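Local coordinates for putative branched-chain amino acid transport system substrate-binding protein (Rhodopseudomonas palustris, PDB 3TX6) that binds 3-(4-hydroxy-phenyl)pyruvic acid and probably serves as the periplasmic solute-binding component of an ABC transporter for aromatic acids such as those from lignin, at residues Pro26-Leu31 and Ser281-Ser287; Tyr127-Lys131 and Gln158-Leu164; Asn134-Val138 and Gly163-Ala168; Ser245-Met249 and Ala328-Val332. One frame throughout, in Å; residues are numbered along the deposited sequence. Where two conformers were deposited one is given.

Interaction 1: Pro26-Leu31 and Ser281-Ser287; sequences PERNAL and SQFAAHS. With ENO (3-(4-hydroxy-phenyl)pyruvic acid), chain D.
S287 and E27 make the polar link between the helices 21-29 and 282-304: S287 OG donates to E27 O at 2.8 Å, in the carbonyl plane and on a lone pair. Lying between its own backbone N and carbonyl carbon (chi1 59°), this hydroxyl faces the other helix and also meets A30 CB. Packing surrounds that bond. E27 fits as a knob among F283, A284, H286 and S287; its CG presses on F283 O at 3.1 Å, and its extended chain carries OE2 to F283 CB, the carboxylate lying near the edges of the F283 and H286 rings. The other carboxylate oxygen, OE1, is hydrogen-bonded to S77. An alanine at E27 would probably leave S77 OG without this carboxylate partner and open a gap beside F283 and H286. Small side chains allow the close approach beside it, with P26 CB 3.9 Å from A284 CB. Capping and ligand bonds complete the contact. S281, the N-cap of helix 282-304, accepts from A284 N through OG, against which P26 CB rests. From this first turn the ligand phenol O3 is gripped twice: Q282 NE2 donates at 3.0 Å, nearly straight at 176°, and H286 NE2 is hydrogen-bonded to it at 2.6 Å, while the F283 edge borders ligand C8. The N-terminal turns of helix 282-304 thus line the ligand site of a periplasmic binding protein, with helix 21-29 packed behind them.

Interaction 2: Tyr127-Lys131 and Gln158-Leu164; sequences YEHMK and QGEAMGL
Y127 lays one face of its ring on G159: G159 CA stands 4.0 Å from the ring centroid, 26° off the normal, a CH-pi contact. At the ring edge Q158 CG lies in plane, and M162 SE sits 5.3 Å from the centroid, a Met-aromatic contact. M162 is a selenomethionine whose chain runs extended to SE and then bends at its last torsion, bringing CE onto Y127 CB and the backbone N of E128. The phenol OH is held by D154, one turn before Q158. These contacts join the ends of helices 119-130 and 146-161, which are separated in the chain by strand 137-143; the second helix closes in a Schellman motif, with G163 at positive phi. Just past it, L164 drives CD1 against M130 SE at 3.6 Å, the two side chains crossing at about a right angle, and also meets Y127 CD1. K131 folds rather than stretches: bends at chi2 (-52°) and chi3 (-58°) lead CG, CD and CE around M162 O, with CD against L164 CD2 at 3.8 Å. Its NZ then donates to G163 O at 2.9 Å, from above the carbonyl plane rather than on a lone pair, and is also bonded to I135 O. With an alanine at K131, the carbonyls of G163 and I135 would probably lose their shared donor, and L164 CD2 the aliphatic chain alongside it.

Interaction 3: Asn134-Val138 and Gly163-Ala168; sequences NIKTV and GLKIVA
V138 and I166 lie side by side and point the same way, V138 CG1 meeting I166 CG1 at 3.8 Å on the sheet face covered by L155 of helix 146-161. V138 CG1 reaches this place by sitting between its own backbone N and carbonyl carbon (chi1 66°), which also brings it over K165 O. T137 projects to the other face; its CG2 meets V167 CG1 at 3.9 Å, the two side chains set at a slant, and its OG1 is bonded to the backbone N of D192. Ahead of the strand pairing, I135 CG2 touches L164 CD2 at 4.1 Å, continuing the apolar layer beneath helix 119-130. Between the two faces the strands run parallel, T137 beside K165 and V138 beside I166. K165 N donates to K136 O at 3.0 Å, V138 N to K165 O at 2.9 Å and V167 N to V138 O at 3.0 Å; the first and last point almost straight at their carbonyl oxygens. This is the strand pairing of a right-handed beta-alpha-beta crossover, strand 137-143, helix 146-161, strand 165-172, at an outer strand of the sheet. A water donates to both K136 O and G163 O, linking the segments. The chemistry implies a junction aligned by backbone bonds, with branched apolar side chains joining it to the helix on one face and a water shared by two carbonyls where the strand pairing begins.

Interaction 4: Ser245-Met249 and Ala328-Val332; sequences SGPVM and ASQGV
Two turns next to the ligand pocket of this periplasmic binding protein meet here: the short 3-10 segment 247-249 after strand 242-245, and the tight connection between the antiparallel strands 326-328 and 331-333. Q330 is the main bridge. Its chain bends at chi2 (-78°), directing the amide over the backbone of G246, with OE1 only 3.0 Å from G246 CA. A side chain at that glycine would run into this oxygen. OE1 accepts from V248 N at 3.2 Å, a fairly straight bond of 161° at the hydrogen, with the donor tilted 33° from the amide plane. The buried amide oxygen is thereby satisfied at the start of the 3-10 turn, while NE2 forms a weak bond to Q282, the residue that donates to the ligand phenol; Q330 thus belongs to a second shell behind that site. V248 straddles the join: CG1 packs on the Q330 amide, 3.4 Å from CD, and CG2 rests against S329, whose OG is bonded to D289. P247 lays its ring against the backbone of the opposite turn, with CG 3.5 Å from S329 O and CD 3.4 Å from Q330 O.

In the fold
Interactions 1 and 4 each lie about 10 Å from the centre of the chain's fold, their own centres 12 Å apart, and touch through Q282, which reaches both G246 and Q330, and through A285, which packs on S329 and Q330. Interactions 2 and 3 form a second cluster, 8 Å apart and sharing G163 and L164, at the outer end of the seven-stranded sheet; interaction 1 lies about 31 Å from interaction 2 between centres. Along the chain, interactions 2 and 3 fall inside the long loop that interaction 1 closes, and their segments alternate, as do those of interactions 1 and 4. Interaction 1 holds the phenol end of the ligand and interaction 4 backs it as a second shell, while the other cluster joins two helix ends to the sheet edge, away from the ligand.

Interaction 1: Pro26-Leu31 and Ser281-Ser287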
loop_
_atom_site.group_PDB
_atom_site.type_symbol
_atom_site.label_atom_id
_atom_site.label_comp_id
_atom_site.label_asym_id
_atom_site.label_seq_id
_atom_site.Cartn_x
_atom_site.Cartn_y
_atom_site.Cartn_z
ATOM N N PRO A 26 4.216 0.707 11.498
ATOM C CA PRO A 26 2.800 0.969 11.705
ATOM C C PRO A 26 1.852 -0.186 11.380
ATOM O O PRO A 26 0.784 -0.333 11.990
ATOM C CB PRO A 26 2.513 2.159 10.755
ATOM C CG PRO A 26 3.852 2.821 10.589
ATOM C CD PRO A 26 4.817 1.684 10.572
ATOM N N GLU A 27 2.264 -1.000 10.414
ATOM C CA GLU A 27 1.502 -2.205 10.090
ATOM C C GLU A 27 1.425 -3.165 11.257
ATOM O O GLU A 27 0.345 -3.719 11.556
ATOM C CB GLU A 27 2.092 -2.861 8.839
ATOM C CG GLU A 27 1.774 -2.018 7.623
ATOM C CD GLU A 27 2.494 -2.306 6.321
ATOM O OE1 GLU A 27 3.397 -3.135 6.252
ATOM O OE2 GLU A 27 2.115 -1.603 5.344
ATOM N N ARG A 28 2.563 -3.380 11.917
ATOM C CA ARG A 28 2.610 -4.228 13.098
ATOM C C ARG A 28 1.831 -3.586 14.250
ATOM O O ARG A 28 1.054 -4.248 14.924
ATOM C CB ARG A 28 4.062 -4.468 13.508
ATOM C CG ARG A 28 4.216 -5.139 14.861
ATOM C CD ARG A 28 5.608 -5.767 15.012
ATOM N NE ARG A 28 5.771 -6.423 16.306
ATOM C CZ ARG A 28 6.083 -5.775 17.428
ATOM N NH1 ARG A 28 6.195 -6.445 18.574
ATOM N NH2 ARG A 28 6.270 -4.457 17.393
ATOM N N ASN A 29 2.025 -2.294 14.458
ATOM C CA ASN A 29 1.352 -1.617 15.566
ATOM C C ASN A 29 -0.176 -1.607 15.398
ATOM O O ASN A 29 -0.914 -1.631 16.372
ATOM C CB ASN A 29 1.867 -0.202 15.757
ATOM C CG ASN A 29 3.258 -0.130 16.346
ATOM O OD1 ASN A 29 3.758 -1.092 16.891
ATOM N ND2 ASN A 29 3.869 1.045 16.253
ATOM N N ALA A 30 -0.670 -1.576 14.160
ATOM C CA ALA A 30 -2.084 -1.491 13.943
ATOM C C ALA A 30 -2.777 -2.780 14.435
ATOM O O ALA A 30 -4.006 -2.774 14.662
ATOM C CB ALA A 30 -2.386 -1.275 12.450
ATOM N N LEU A 31 -2.015 -3.872 14.555
ATOM C CA LEU A 31 -2.574 -5.132 14.990
ATOM C C LEU A 31 -3.138 -5.069 16.424
ATOM O O LEU A 31 -3.965 -5.925 16.821
ATOM C CB LEU A 31 -1.521 -6.235 14.916
ATOM C CG LEU A 31 -0.906 -6.480 13.517
ATOM C CD1 LEU A 31 0.232 -7.478 13.613
ATOM C CD2 LEU A 31 -1.979 -6.931 12.538
ATOM N N SER A 281 -1.218 6.729 9.119
ATOM C CA SER A 281 -0.483 6.398 7.900
ATOM C C SER A 281 -1.311 5.562 6.935
ATOM O O SER A 281 -2.199 4.808 7.313
ATOM C CB SER A 281 0.850 5.704 8.194
ATOM O OG SER A 281 0.645 4.441 8.792
ATOM N N GLN A 282 -0.912 5.686 5.686
ATOM C CA GLN A 282 -1.271 4.754 4.601
ATOM C C GLN A 282 -1.095 3.313 5.033
ATOM O O GLN A 282 -1.927 2.460 4.735
ATOM C CB GLN A 282 -0.364 5.048 3.401
ATOM C CG GLN A 282 -0.540 4.193 2.151
ATOM C CD GLN A 282 -1.783 4.486 1.332
ATOM O OE1 GLN A 282 -2.517 5.455 1.596
ATOM N NE2 GLN A 282 -2.011 3.650 0.327
ATOM N N PHE A 283 0.002 3.055 5.725
ATOM C CA PHE A 283 0.496 1.679 5.951
ATOM C C PHE A 283 -0.226 0.966 7.095
ATOM O O PHE A 283 -0.682 -0.185 6.952
ATOM C CB PHE A 283 2.027 1.738 6.149
ATOM C CG PHE A 283 2.660 2.586 5.095
ATOM C CD1 PHE A 283 2.600 2.190 3.789
ATOM C CD2 PHE A 283 3.239 3.827 5.395
ATOM C CE1 PHE A 283 3.062 3.008 2.783
ATOM C CE2 PHE A 283 3.734 4.645 4.381
ATOM C CZ PHE A 283 3.646 4.231 3.060
ATOM N N ALA A 284 -0.402 1.674 8.222
ATOM C CA ALA A 284 -1.191 1.137 9.343
ATOM C C ALA A 284 -2.567 0.631 8.816
ATOM O O ALA A 284 -3.103 -0.365 9.270
ATOM C CB ALA A 284 -1.401 2.189 10.413
ATOM N N ALA A 285 -3.155 1.418 7.913
ATOM C CA ALA A 285 -4.454 1.153 7.376
ATOM C C ALA A 285 -4.506 -0.161 6.618
ATOM O O ALA A 285 -5.560 -0.802 6.606
ATOM C CB ALA A 285 -4.896 2.330 6.513
ATOM N N HIS A 286 -3.426 -0.568 5.961
ATOM C CA HIS A 286 -3.484 -1.818 5.197
ATOM C C HIS A 286 -3.620 -3.030 6.084
ATOM O O HIS A 286 -4.408 -3.919 5.753
ATOM C CB HIS A 286 -2.318 -1.978 4.236
ATOM C CG HIS A 286 -2.215 -0.899 3.208
ATOM N ND1 HIS A 286 -3.291 -0.357 2.554
ATOM C CD2 HIS A 286 -1.087 -0.253 2.715
ATOM C CE1 HIS A 286 -2.837 0.581 1.676
ATOM N NE2 HIS A 286 -1.506 0.646 1.779
ATOM N N SER A 287 -2.859 -3.117 7.180
ATOM C CA SER A 287 -3.057 -4.237 8.095
ATOM C C SER A 287 -4.425 -4.170 8.799
ATOM O O SER A 287 -5.129 -5.174 8.897
ATOM C CB SER A 287 -1.905 -4.440 9.094
ATOM O OG SER A 287 -1.758 -3.315 9.811
HETATM O O4 ENO D . 5.206 -1.384 -2.499
HETATM C C9 ENO D . 3.437 0.157 -0.023
HETATM C C8 ENO D . 2.101 0.369 0.251
HETATM C C7 ENO D . 1.345 1.283 -0.499
HETATM C C6 ENO D . 1.943 1.895 -1.584
HETATM C C5 ENO D . 3.293 1.705 -1.861
HETATM C C4 ENO D . 4.060 0.815 -1.088
HETATM O O3 ENO D . -0.002 1.438 -0.194
HETATM C C3 ENO D . 5.533 0.650 -1.332
HETATM C C2 ENO D . 5.997 -0.491 -2.154
HETATM C C1 ENO D . 7.425 -0.581 -2.423
HETATM O O2 ENO D . 7.832 -1.569 -3.068
HETATM O O1 ENO D . 8.222 0.319 -2.020
#

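Interaction 2: Tyr127-Lys131 and Gln158-Leu164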
loop_
_atom_site.group_PDB
_atom_site.type_symbol
_atom_site.label_atom_id
_atom_site.label_comp_id
_atom_site.label_asym_id
_atom_site.label_seq_id
_atom_site.Cartn_x
_atom_site.Cartn_y
_atom_site.Cartn_z
ATOM N N TYR A 127 -2.259 12.118 -12.671
ATOM C CA TYR A 127 -2.229 12.643 -14.044
ATOM C C TYR A 127 -3.420 13.594 -14.312
ATOM O O TYR A 127 -3.282 14.555 -15.063
ATOM C CB TYR A 127 -2.180 11.545 -15.115
ATOM C CG TYR A 127 -1.245 10.378 -14.813
ATOM C CD1 TYR A 127 -0.042 10.584 -14.175
ATOM C CD2 TYR A 127 -1.572 9.067 -15.175
ATOM C CE1 TYR A 127 0.783 9.529 -13.846
ATOM C CE2 TYR A 127 -0.732 8.006 -14.867
ATOM C CZ TYR A 127 0.434 8.249 -14.187
ATOM O OH TYR A 127 1.306 7.233 -13.834
ATOM N N GLU A 128 -4.573 13.303 -13.741
ATOM C CA GLU A 128 -5.737 14.178 -13.872
ATOM C C GLU A 128 -5.391 15.555 -13.367
ATOM O O GLU A 128 -5.714 16.549 -14.000
ATOM C CB GLU A 128 -6.976 13.650 -13.138
ATOM C CG GLU A 128 -7.682 12.511 -13.876
ATOM C CD GLU A 128 -8.834 11.872 -13.090
ATOM O OE1 GLU A 128 -8.940 12.116 -11.861
ATOM O OE2 GLU A 128 -9.639 11.121 -13.713
ATOM N N HIS A 129 -4.772 15.606 -12.181
ATOM C CA HIS A 129 -4.322 16.859 -11.630
ATOM C C HIS A 129 -3.324 17.552 -12.496
ATOM O O HIS A 129 -3.438 18.784 -12.703
ATOM C CB HIS A 129 -3.763 16.647 -10.241
ATOM C CG HIS A 129 -3.400 17.908 -9.554
ATOM N ND1 HIS A 129 -2.193 18.494 -9.697
ATOM C CD2 HIS A 129 -4.145 18.719 -8.696
ATOM C CE1 HIS A 129 -2.180 19.643 -8.962
ATOM N NE2 HIS A 129 -3.360 19.746 -8.326
HETATM N N MSE A 130 -2.343 16.810 -13.016
HETATM C CA MSE A 130 -1.356 17.382 -13.939
HETATM C C MSE A 130 -2.087 18.109 -15.058
HETATM O O MSE A 130 -1.804 19.264 -15.325
HETATM C CB MSE A 130 -0.402 16.294 -14.466
HETATM C CG MSE A 130 0.566 15.681 -13.425
HETATM SE SE MSE A 130 1.663 14.314 -14.348
HETATM C CE MSE A 130 2.376 13.497 -12.676
ATOM N N LYS A 131 -3.074 17.465 -15.680
ATOM C CA LYS A 131 -3.753 18.030 -16.851
ATOM C C LYS A 131 -4.777 19.138 -16.543
ATOM O O LYS A 131 -5.439 19.692 -17.454
ATOM C CB LYS A 131 -4.409 16.946 -17.698
ATOM C CG LYS A 131 -3.454 15.880 -18.234
ATOM C CD LYS A 131 -2.221 16.405 -18.980
ATOM C CE LYS A 131 -2.569 17.281 -20.190
ATOM N NZ LYS A 131 -1.363 17.910 -20.809
ATOM N N GLN A 158 -0.893 5.055 -19.400
ATOM C CA GLN A 158 -2.019 5.853 -19.013
ATOM C C GLN A 158 -1.688 7.334 -19.127
ATOM O O GLN A 158 -2.488 8.163 -19.640
ATOM C CB GLN A 158 -2.459 5.440 -17.581
ATOM C CG GLN A 158 -3.623 6.252 -17.109
ATOM C CD GLN A 158 -4.266 5.771 -15.849
ATOM O OE1 GLN A 158 -5.463 6.032 -15.658
ATOM N NE2 GLN A 158 -3.507 5.080 -14.970
ATOM N N GLY A 159 -0.497 7.683 -18.675
ATOM C CA GLY A 159 -0.150 9.092 -18.550
ATOM C C GLY A 159 -0.016 9.769 -19.897
ATOM O O GLY A 159 -0.611 10.822 -20.147
ATOM N N GLU A 160 0.711 9.144 -20.793
ATOM C CA GLU A 160 0.834 9.656 -22.152
ATOM C C GLU A 160 -0.490 9.774 -22.803
ATOM O O GLU A 160 -0.703 10.724 -23.522
ATOM C CB GLU A 160 1.681 8.763 -23.038
ATOM C CG GLU A 160 3.165 8.783 -22.766
ATOM C CD GLU A 160 3.949 7.907 -23.759
ATOM O OE1 GLU A 160 3.344 7.068 -24.484
ATOM O OE2 GLU A 160 5.173 8.056 -23.824
ATOM N N ALA A 161 -1.371 8.791 -22.610
ATOM C CA ALA A 161 -2.693 8.843 -23.254
ATOM C C ALA A 161 -3.569 10.021 -22.709
ATOM O O ALA A 161 -4.583 10.377 -23.333
ATOM C CB ALA A 161 -3.424 7.514 -23.096
HETATM N N MSE A 162 -3.176 10.631 -21.583
HETATM C CA MSE A 162 -3.877 11.786 -21.033
HETATM C C MSE A 162 -3.279 13.111 -21.455
HETATM O O MSE A 162 -3.791 14.169 -21.083
HETATM C CB MSE A 162 -4.025 11.657 -19.528
HETATM C CG MSE A 162 -5.043 10.546 -19.221
HETATM SE SE MSE A 162 -4.845 9.976 -17.363
HETATM C CE MSE A 162 -5.261 11.821 -16.896
ATOM N N GLY A 163 -2.255 13.076 -22.299
ATOM C CA GLY A 163 -1.623 14.282 -22.808
ATOM C C GLY A 163 -0.308 14.631 -22.145
ATOM O O GLY A 163 0.087 15.786 -22.112
ATOM N N LEU A 164 0.383 13.632 -21.622
ATOM C CA LEU A 164 1.682 13.863 -21.011
ATOM C C LEU A 164 2.752 13.352 -21.980
ATOM O O LEU A 164 2.593 12.319 -22.624
ATOM C CB LEU A 164 1.765 13.157 -19.644
ATOM C CG LEU A 164 0.791 13.602 -18.564
ATOM C CD1 LEU A 164 0.822 12.597 -17.415
ATOM C CD2 LEU A 164 1.169 15.008 -18.057
#

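Interaction 3: Asn134-Val138 and Gly163-Ala168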
loop_
_atom_site.group_PDB
_atom_site.type_symbol
_atom_site.label_atom_id
_atom_site.label_comp_id
_atom_site.label_asym_id
_atom_site.label_seq_id
_atom_site.Cartn_x
_atom_site.Cartn_y
_atom_site.Cartn_z
ATOM N N ASN A 134 -1.685 22.675 -16.216
ATOM C CA ASN A 134 -0.806 23.100 -17.301
ATOM C C ASN A 134 0.476 22.297 -17.337
ATOM O O ASN A 134 1.537 22.840 -17.622
ATOM C CB ASN A 134 -0.539 24.638 -17.282
ATOM C CG ASN A 134 0.012 25.131 -18.609
ATOM O OD1 ASN A 134 -0.253 24.512 -19.659
ATOM N ND2 ASN A 134 0.804 26.210 -18.583
ATOM N N ILE A 135 0.375 21.000 -17.029
ATOM C CA ILE A 135 1.546 20.140 -17.163
ATOM C C ILE A 135 1.497 19.462 -18.523
ATOM O O ILE A 135 0.565 18.699 -18.788
ATOM C CB ILE A 135 1.596 19.069 -16.086
ATOM C CG1 ILE A 135 1.459 19.728 -14.715
ATOM C CG2 ILE A 135 2.875 18.219 -16.235
ATOM C CD1 ILE A 135 2.566 20.674 -14.418
ATOM N N LYS A 136 2.501 19.709 -19.353
ATOM C CA LYS A 136 2.605 19.043 -20.667
ATOM C C LYS A 136 3.722 18.007 -20.693
ATOM O O LYS A 136 3.550 16.914 -21.210
ATOM C CB LYS A 136 2.834 20.067 -21.776
ATOM C CG LYS A 136 1.720 21.108 -21.873
ATOM C CD LYS A 136 2.010 22.240 -22.875
ATOM C CE LYS A 136 0.904 23.296 -22.831
ATOM N NZ LYS A 136 1.276 24.505 -22.063
ATOM N N THR A 137 4.875 18.364 -20.140
ATOM C CA THR A 137 6.043 17.481 -20.132
ATOM C C THR A 137 6.230 16.931 -18.714
ATOM O O THR A 137 5.938 17.650 -17.719
ATOM C CB THR A 137 7.309 18.185 -20.605
ATOM O OG1 THR A 137 7.537 19.362 -19.779
ATOM C CG2 THR A 137 7.149 18.562 -22.096
ATOM N N VAL A 138 6.723 15.697 -18.623
ATOM C CA VAL A 138 6.857 15.037 -17.332
ATOM C C VAL A 138 8.173 14.239 -17.321
ATOM O O VAL A 138 8.598 13.662 -18.330
ATOM C CB VAL A 138 5.654 14.112 -17.010
ATOM C CG1 VAL A 138 5.628 12.937 -17.982
ATOM C CG2 VAL A 138 5.718 13.611 -15.545
ATOM N N GLY A 163 -2.255 13.076 -22.299
ATOM C CA GLY A 163 -1.623 14.282 -22.808
ATOM C C GLY A 163 -0.308 14.631 -22.145
ATOM O O GLY A 163 0.087 15.786 -22.112
ATOM N N LEU A 164 0.383 13.632 -21.622
ATOM C CA LEU A 164 1.682 13.863 -21.011
ATOM C C LEU A 164 2.752 13.352 -21.980
ATOM O O LEU A 164 2.593 12.319 -22.624
ATOM C CB LEU A 164 1.765 13.157 -19.644
ATOM C CG LEU A 164 0.791 13.602 -18.564
ATOM C CD1 LEU A 164 0.822 12.597 -17.415
ATOM C CD2 LEU A 164 1.169 15.008 -18.057
ATOM N N LYS A 165 3.840 14.103 -22.104
ATOM C CA LYS A 165 5.008 13.686 -22.882
ATOM C C LYS A 165 6.137 13.421 -21.906
ATOM O O LYS A 165 6.537 14.313 -21.158
ATOM C CB LYS A 165 5.440 14.781 -23.870
ATOM C CG LYS A 165 6.563 14.367 -24.833
ATOM C CD LYS A 165 7.027 15.533 -25.722
ATOM C CE LYS A 165 8.266 15.186 -26.557
ATOM N NZ LYS A 165 9.120 16.383 -26.776
ATOM N N ILE A 166 6.646 12.195 -21.912
ATOM C CA ILE A 166 7.761 11.841 -21.043
ATOM C C ILE A 166 9.070 12.275 -21.677
ATOM O O ILE A 166 9.421 11.814 -22.766
ATOM C CB ILE A 166 7.825 10.343 -20.783
ATOM C CG1 ILE A 166 6.547 9.872 -20.084
ATOM C CG2 ILE A 166 9.032 10.015 -19.912
ATOM C CD1 ILE A 166 6.436 8.358 -20.074
ATOM N N VAL A 167 9.758 13.192 -21.010
ATOM C CA VAL A 167 10.995 13.760 -21.546
ATOM C C VAL A 167 12.252 13.302 -20.833
ATOM O O VAL A 167 13.380 13.641 -21.237
ATOM C CB VAL A 167 10.927 15.308 -21.605
ATOM C CG1 VAL A 167 9.749 15.732 -22.471
ATOM C CG2 VAL A 167 10.848 15.932 -20.199
ATOM N N ALA A 168 12.071 12.494 -19.791
ATOM C CA ALA A 168 13.184 11.998 -19.039
ATOM C C ALA A 168 12.733 10.866 -18.124
ATOM O O ALA A 168 11.669 10.963 -17.468
ATOM C CB ALA A 168 13.828 13.130 -18.207
HETATM O O HOH W 1 2.224 17.160 -23.845
#

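Interaction 4: Ser245-Met249 and Ala328-Val332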
loop_
_atom_site.group_PDB
_atom_site.type_symbol
_atom_site.label_atom_id
_atom_site.label_comp_id
_atom_site.label_asym_id
_atom_site.label_seq_id
_atom_site.Cartn_x
_atom_site.Cartn_y
_atom_site.Cartn_z
ATOM N N SER A 245 -3.081 9.234 -2.158
ATOM C CA SER A 245 -3.226 8.664 -0.827
ATOM C C SER A 245 -4.516 7.920 -0.743
ATOM O O SER A 245 -5.477 8.266 -1.391
ATOM C CB SER A 245 -3.283 9.798 0.181
ATOM O OG SER A 245 -3.423 9.364 1.469
ATOM N N GLY A 246 -4.538 6.905 0.093
ATOM C CA GLY A 246 -5.788 6.372 0.558
ATOM C C GLY A 246 -6.523 7.405 1.399
ATOM O O GLY A 246 -5.914 8.319 1.960
ATOM N N PRO A 247 -7.840 7.248 1.518
ATOM C CA PRO A 247 -8.704 8.193 2.237
ATOM C C PRO A 247 -8.499 8.199 3.735
ATOM O O PRO A 247 -8.986 9.094 4.438
ATOM C CB PRO A 247 -10.110 7.772 1.831
ATOM C CG PRO A 247 -9.989 6.357 1.385
ATOM C CD PRO A 247 -8.626 6.238 0.774
ATOM N N VAL A 248 -7.813 7.186 4.256
ATOM C CA VAL A 248 -7.535 7.118 5.699
ATOM C C VAL A 248 -6.741 8.309 6.169
ATOM O O VAL A 248 -6.718 8.610 7.357
ATOM C CB VAL A 248 -6.741 5.814 6.096
ATOM C CG1 VAL A 248 -5.261 5.867 5.648
ATOM C CG2 VAL A 248 -6.918 5.524 7.596
HETATM N N MSE A 249 -6.073 8.983 5.260
HETATM C CA MSE A 249 -5.298 10.123 5.683
HETATM C C MSE A 249 -6.187 11.292 6.070
HETATM O O MSE A 249 -5.731 12.189 6.802
HETATM C CB MSE A 249 -4.301 10.535 4.621
HETATM C CG MSE A 249 -3.181 9.512 4.465
HETATM SE SE MSE A 249 -2.019 9.311 6.038
HETATM C CE MSE A 249 -0.964 10.941 5.718
ATOM N N ALA A 328 -13.702 -0.611 4.257
ATOM C CA ALA A 328 -12.471 -0.504 5.078
ATOM C C ALA A 328 -11.973 0.930 5.048
ATOM O O ALA A 328 -12.573 1.800 4.392
ATOM C CB ALA A 328 -11.395 -1.491 4.596
ATOM N N SER A 329 -10.911 1.209 5.785
ATOM C CA SER A 329 -10.445 2.604 5.892
ATOM C C SER A 329 -9.897 3.154 4.576
ATOM O O SER A 329 -9.982 4.370 4.305
ATOM C CB SER A 329 -9.406 2.768 7.007
ATOM O OG SER A 329 -8.200 2.161 6.665
ATOM N N GLN A 330 -9.365 2.267 3.723
ATOM C CA GLN A 330 -8.716 2.701 2.476
ATOM C C GLN A 330 -9.566 2.580 1.209
ATOM O O GLN A 330 -9.110 2.974 0.137
ATOM C CB GLN A 330 -7.398 1.928 2.306
ATOM C CG GLN A 330 -6.374 2.269 3.385
ATOM C CD GLN A 330 -5.699 3.601 3.110
ATOM O OE1 GLN A 330 -6.404 4.611 2.925
ATOM N NE2 GLN A 330 -4.352 3.639 3.043
ATOM N N GLY A 331 -10.761 2.002 1.332
ATOM C CA GLY A 331 -11.578 1.749 0.169
ATOM C C GLY A 331 -12.708 0.791 0.448
ATOM O O GLY A 331 -12.848 0.317 1.599
ATOM N N VAL A 332 -13.458 0.480 -0.618
ATOM C CA VAL A 332 -14.564 -0.456 -0.542
ATOM C C VAL A 332 -14.174 -1.552 -1.525
ATOM O O VAL A 332 -14.089 -1.298 -2.736
ATOM C CB VAL A 332 -15.916 0.178 -0.884
ATOM C CG1 VAL A 332 -17.004 -0.887 -0.820
ATOM C CG2 VAL A 332 -16.164 1.409 0.045
#